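Local coordinates for protein probable glutamine synthetase (Pseudomonas aeruginosa, PDB 4HPP) that belongs to the glutamine synthetase family and binds magnesium and glutamic acid in its catalytic domain, at residues A[163-176]-A[184-196]. Numbering follows the deposited sequence.
Sequences LVSALAQAGTEPEM and RQYEVTCRPAQGV. With MG (magnesium ion), chain B.
L167 and V188 meet tip to tip, CD1 of L167 lying 3.6 Å from CG2 of V188, where the end of helix 159-169 rests on a beta hairpin of the glutamine synthetase catalytic domain. The hairpin pairs strand 174-179 with strand 185-194, and its second strand runs on beside strand 124-137. V188 presents CG2 to the helix because this methyl stands anti to the backbone N, with CG1 at chi1 56°. Beside it, the SG of C190 sits 3.6 Å from CA of P174 and faces T172, whose hydroxyl turns back to the helix end in a weak bond to the carbonyl of L167. The chain leaves the helix through a Schellman motif, with G171 at positive phi.

Pairing of the strands is antiparallel and interrupted by a classic beta bulge, in which E175 and M176 together stand opposite the single residue T189. The evidence lies in one acceptor, T189 O, which takes E175 N at 2.9 Å and, more weakly, M176 N at 3.3 Å, while T189 N returns a bond to M176 O. One residue before T189, V188 adds a CA-H...O contact to that same M176 carbonyl. One residue before V188, E187 binds magnesium through OE2; E180, just after strand 174-179, is a second ligand, and E133 of strand 124-137 a third.

At the outer edge, R191 N donates to E173 O, and the two side chains form a salt bridge. The guanidinium and carboxylate planes stand 87° apart; E173 OE1 turns to R201 in a second salt bridge. Both NE and NH2 of R191 converge on the single oxygen E173 OE2, each at 3.0 Å, with NE arriving from above the carboxylate plane.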
loop_
_atom_site.group_PDB
_atom_site.type_symbol
_atom_site.label_atom_id
_atom_site.label_comp_id
_atom_site.label_asym_id
_atom_site.label_seq_id
_atom_site.Cartn_x
_atom_site.Cartn_y
_atom_site.Cartn_z
ATOM N N LEU A 163 -13.422 -14.929 -19.784
ATOM C CA LEU A 163 -13.422 -16.351 -19.982
ATOM C C LEU A 163 -13.862 -16.661 -21.395
ATOM O O LEU A 163 -13.168 -17.335 -22.144
ATOM C CB LEU A 163 -14.292 -17.080 -18.910
ATOM C CG LEU A 163 -14.328 -18.572 -19.144
ATOM C CD1 LEU A 163 -12.914 -19.103 -19.194
ATOM C CD2 LEU A 163 -15.110 -19.293 -18.079
ATOM N N VAL A 164 -15.038 -16.214 -21.752
ATOM C CA VAL A 164 -15.530 -16.328 -23.139
ATOM C C VAL A 164 -14.512 -15.842 -24.171
ATOM O O VAL A 164 -14.271 -16.483 -25.197
ATOM C CB VAL A 164 -16.939 -15.681 -23.281
ATOM C CG1 VAL A 164 -17.415 -15.709 -24.710
ATOM C CG2 VAL A 164 -17.906 -16.486 -22.421
ATOM N N SER A 165 -13.809 -14.781 -23.869
ATOM C CA SER A 165 -12.860 -14.289 -24.868
ATOM C C SER A 165 -11.691 -15.237 -24.983
ATOM O O SER A 165 -11.298 -15.657 -26.106
ATOM C CB SER A 165 -12.458 -12.884 -24.529
ATOM O OG SER A 165 -11.157 -12.644 -24.938
ATOM N N ALA A 166 -11.147 -15.642 -23.835
ATOM C CA ALA A 166 -10.085 -16.680 -23.833
ATOM C C ALA A 166 -10.503 -17.998 -24.555
ATOM O O ALA A 166 -9.763 -18.511 -25.401
ATOM C CB ALA A 166 -9.605 -16.933 -22.436
ATOM N N LEU A 167 -11.714 -18.492 -24.286
ATOM C CA LEU A 167 -12.196 -19.677 -24.970
ATOM C C LEU A 167 -12.370 -19.361 -26.478
ATOM O O LEU A 167 -11.915 -20.164 -27.315
ATOM C CB LEU A 167 -13.457 -20.247 -24.324
ATOM C CG LEU A 167 -13.389 -20.718 -22.844
ATOM C CD1 LEU A 167 -14.781 -20.791 -22.228
ATOM C CD2 LEU A 167 -12.657 -22.049 -22.606
ATOM N N ALA A 168 -12.957 -18.205 -26.841
ATOM C CA ALA A 168 -12.965 -17.815 -28.309
ATOM C C ALA A 168 -11.598 -17.843 -28.966
ATOM O O ALA A 168 -11.424 -18.548 -30.016
ATOM C CB ALA A 168 -13.665 -16.492 -28.603
ATOM N N GLN A 169 -10.629 -17.148 -28.342
ATOM C CA GLN A 169 -9.264 -17.199 -28.857
ATOM C C GLN A 169 -8.755 -18.602 -28.923
ATOM O O GLN A 169 -7.984 -18.902 -29.769
ATOM C CB GLN A 169 -8.266 -16.430 -27.998
ATOM C CG GLN A 169 -8.479 -14.933 -27.832
ATOM C CD GLN A 169 -7.571 -14.403 -26.793
ATOM O OE1 GLN A 169 -6.345 -14.645 -26.856
ATOM N NE2 GLN A 169 -8.160 -13.799 -25.711
ATOM N N ALA A 170 -9.183 -19.486 -28.033
ATOM C CA ALA A 170 -8.614 -20.823 -28.025
ATOM C C ALA A 170 -9.306 -21.688 -29.067
ATOM O O ALA A 170 -9.018 -22.863 -29.193
ATOM C CB ALA A 170 -8.763 -21.418 -26.666
ATOM N N GLY A 171 -10.214 -21.104 -29.851
ATOM C CA GLY A 171 -10.954 -21.898 -30.852
ATOM C C GLY A 171 -11.962 -22.894 -30.285
ATOM O O GLY A 171 -12.347 -23.871 -30.962
ATOM N N THR A 172 -12.417 -22.667 -29.055
ATOM C CA THR A 172 -13.446 -23.569 -28.486
ATOM C C THR A 172 -14.899 -23.225 -28.985
ATOM O O THR A 172 -15.854 -23.990 -28.797
ATOM C CB THR A 172 -13.393 -23.681 -26.936
ATOM O OG1 THR A 172 -13.547 -22.373 -26.345
ATOM C CG2 THR A 172 -12.109 -24.260 -26.500
ATOM N N GLU A 173 -15.076 -22.095 -29.634
ATOM C CA GLU A 173 -16.461 -21.636 -29.906
ATOM C C GLU A 173 -17.342 -21.538 -28.635
ATOM O O GLU A 173 -18.436 -22.112 -28.537
ATOM C CB GLU A 173 -17.104 -22.504 -30.974
ATOM C CG GLU A 173 -16.292 -22.539 -32.277
ATOM C CD GLU A 173 -16.891 -23.470 -33.301
ATOM O OE1 GLU A 173 -16.892 -24.727 -33.058
ATOM O OE2 GLU A 173 -17.372 -22.946 -34.341
ATOM N N PRO A 174 -16.876 -20.782 -27.641
ATOM C CA PRO A 174 -17.758 -20.606 -26.496
ATOM C C PRO A 174 -19.176 -20.167 -26.976
ATOM O O PRO A 174 -19.310 -19.496 -27.992
ATOM C CB PRO A 174 -17.058 -19.502 -25.714
ATOM C CG PRO A 174 -16.255 -18.743 -26.752
ATOM C CD PRO A 174 -15.777 -19.808 -27.666
ATOM N N GLU A 175 -20.226 -20.525 -26.270
ATOM C CA GLU A 175 -21.535 -20.072 -26.684
ATOM C C GLU A 175 -22.478 -19.622 -25.528
ATOM O O GLU A 175 -23.280 -18.732 -25.730
ATOM C CB GLU A 175 -22.185 -21.145 -27.577
ATOM C CG GLU A 175 -23.483 -21.780 -27.071
ATOM C CD GLU A 175 -23.882 -23.038 -27.865
ATOM O OE1 GLU A 175 -24.211 -24.103 -27.251
ATOM O OE2 GLU A 175 -23.837 -22.961 -29.111
ATOM N N MET A 176 -22.377 -20.223 -24.329
ATOM C CA MET A 176 -23.241 -19.884 -23.199
ATOM C C MET A 176 -22.369 -19.760 -21.942
ATOM O O MET A 176 -21.453 -20.544 -21.771
ATOM C CB MET A 176 -24.244 -20.996 -23.019
ATOM C CG MET A 176 -25.693 -20.620 -22.832
ATOM S SD MET A 176 -26.436 -19.669 -24.177
ATOM C CE MET A 176 -27.534 -18.748 -23.111
ATOM N N ARG A 184 -21.236 -20.051 -6.004
ATOM C CA ARG A 184 -19.992 -19.904 -6.825
ATOM C C ARG A 184 -19.956 -20.898 -7.990
ATOM O O ARG A 184 -18.885 -21.142 -8.571
ATOM C CB ARG A 184 -18.746 -20.100 -5.940
ATOM C CG ARG A 184 -18.834 -19.442 -4.562
ATOM C CD ARG A 184 -18.753 -17.931 -4.742
ATOM N NE ARG A 184 -18.621 -17.179 -3.506
ATOM C CZ ARG A 184 -18.691 -15.844 -3.432
ATOM N NH1 ARG A 184 -18.878 -15.116 -4.552
ATOM N NH2 ARG A 184 -18.587 -15.233 -2.227
ATOM N N GLN A 185 -21.093 -21.543 -8.310
ATOM C CA GLN A 185 -21.065 -22.413 -9.434
ATOM C C GLN A 185 -21.378 -21.647 -10.732
ATOM O O GLN A 185 -22.349 -20.838 -10.781
ATOM C CB GLN A 185 -22.043 -23.531 -9.248
ATOM C CG GLN A 185 -21.762 -24.687 -10.186
ATOM C CD GLN A 185 -22.733 -25.837 -10.060
ATOM O OE1 GLN A 185 -23.921 -25.652 -9.742
ATOM N NE2 GLN A 185 -22.245 -27.046 -10.354
ATOM N N TYR A 186 -20.571 -21.932 -11.759
ATOM C CA TYR A 186 -20.795 -21.447 -13.133
ATOM C C TYR A 186 -20.712 -22.567 -14.165
ATOM O O TYR A 186 -20.198 -23.639 -13.897
ATOM C CB TYR A 186 -19.789 -20.371 -13.487
ATOM C CG TYR A 186 -19.924 -19.228 -12.517
ATOM C CD1 TYR A 186 -20.791 -18.168 -12.809
ATOM C CD2 TYR A 186 -19.270 -19.251 -11.256
ATOM C CE1 TYR A 186 -20.977 -17.142 -11.941
ATOM C CE2 TYR A 186 -19.441 -18.195 -10.383
ATOM C CZ TYR A 186 -20.304 -17.145 -10.738
ATOM O OH TYR A 186 -20.535 -16.072 -9.911
ATOM N N GLU A 187 -21.293 -22.317 -15.327
ATOM C CA GLU A 187 -21.257 -23.254 -16.421
ATOM C C GLU A 187 -20.940 -22.519 -17.720
ATOM O O GLU A 187 -21.505 -21.466 -18.031
ATOM C CB GLU A 187 -22.573 -23.993 -16.537
ATOM C CG GLU A 187 -22.510 -25.174 -17.511
ATOM C CD GLU A 187 -23.866 -25.847 -17.771
ATOM O OE1 GLU A 187 -23.939 -26.773 -18.606
ATOM O OE2 GLU A 187 -24.862 -25.481 -17.137
ATOM N N VAL A 188 -20.006 -23.081 -18.459
ATOM C CA VAL A 188 -19.777 -22.626 -19.806
ATOM C C VAL A 188 -19.978 -23.792 -20.810
ATOM O O VAL A 188 -19.598 -24.936 -20.538
ATOM C CB VAL A 188 -18.432 -21.909 -19.945
ATOM C CG1 VAL A 188 -17.274 -22.796 -19.490
ATOM C CG2 VAL A 188 -18.241 -21.443 -21.388
ATOM N N THR A 189 -20.650 -23.495 -21.921
ATOM C CA THR A 189 -20.957 -24.486 -22.929
ATOM C C THR A 189 -20.371 -23.938 -24.235
ATOM O O THR A 189 -20.163 -22.708 -24.426
ATOM C CB THR A 189 -22.477 -24.725 -23.103
ATOM O OG1 THR A 189 -23.092 -23.495 -23.425
ATOM C CG2 THR A 189 -23.188 -25.230 -21.871
ATOM N N CYS A 190 -20.094 -24.861 -25.136
ATOM C CA CYS A 190 -19.546 -24.513 -26.417
ATOM C C CYS A 190 -20.269 -25.245 -27.524
ATOM O O CYS A 190 -21.059 -26.172 -27.277
ATOM C CB CYS A 190 -18.076 -24.879 -26.467
ATOM S SG CYS A 190 -17.064 -23.930 -25.326
ATOM N N ARG A 191 -19.959 -24.840 -28.756
ATOM C CA ARG A 191 -20.550 -25.433 -29.920
ATOM C C ARG A 191 -20.025 -26.872 -30.082
ATOM O O ARG A 191 -18.895 -27.159 -29.769
ATOM C CB ARG A 191 -20.235 -24.522 -31.104
ATOM C CG ARG A 191 -21.118 -23.255 -31.112
ATOM C CD ARG A 191 -20.935 -22.344 -32.327
ATOM N NE ARG A 191 -20.178 -23.020 -33.402
ATOM C CZ ARG A 191 -20.628 -24.016 -34.188
ATOM N NH1 ARG A 191 -21.879 -24.491 -34.048
ATOM N NH2 ARG A 191 -19.808 -24.552 -35.116
ATOM N N PRO A 192 -20.830 -27.793 -30.595
ATOM C CA PRO A 192 -20.304 -29.178 -30.770
ATOM C C PRO A 192 -19.081 -29.276 -31.722
ATOM O O PRO A 192 -18.871 -28.377 -32.533
ATOM C CB PRO A 192 -21.482 -29.886 -31.435
ATOM C CG PRO A 192 -22.647 -28.911 -31.443
ATOM C CD PRO A 192 -22.055 -27.549 -31.383
ATOM N N ALA A 193 -18.285 -30.340 -31.656
ATOM C CA ALA A 193 -17.141 -30.572 -32.623
ATOM C C ALA A 193 -17.181 -32.026 -33.093
ATOM O O ALA A 193 -17.812 -32.832 -32.442
ATOM C CB ALA A 193 -15.755 -30.282 -32.001
ATOM N N GLN A 194 -16.499 -32.378 -34.187
ATOM C CA GLN A 194 -16.608 -33.742 -34.674
ATOM C C GLN A 194 -15.483 -34.614 -34.165
ATOM O O GLN A 194 -14.374 -34.207 -34.160
ATOM C CB GLN A 194 -16.667 -33.762 -36.185
ATOM C CG GLN A 194 -17.103 -35.106 -36.764
ATOM C CD GLN A 194 -17.011 -35.142 -38.291
ATOM O OE1 GLN A 194 -17.259 -36.172 -38.931
ATOM N NE2 GLN A 194 -16.641 -34.021 -38.876
ATOM N N GLY A 195 -15.777 -35.796 -33.670
ATOM C CA GLY A 195 -14.721 -36.697 -33.296
ATOM C C GLY A 195 -13.816 -36.220 -32.170
ATOM O O GLY A 195 -14.284 -35.865 -31.072
ATOM N N VAL A 196 -12.510 -36.249 -32.458
ATOM C CA VAL A 196 -11.447 -36.153 -31.465
ATOM C C VAL A 196 -11.463 -34.718 -30.982
ATOM O O VAL A 196 -11.346 -34.434 -29.758
ATOM C CB VAL A 196 -10.068 -36.516 -32.061
ATOM C CG1 VAL A 196 -8.950 -36.287 -31.059
ATOM C CG2 VAL A 196 -10.011 -37.978 -32.515
HETATM MG MG MG B . -25.984 -27.381 -15.918
#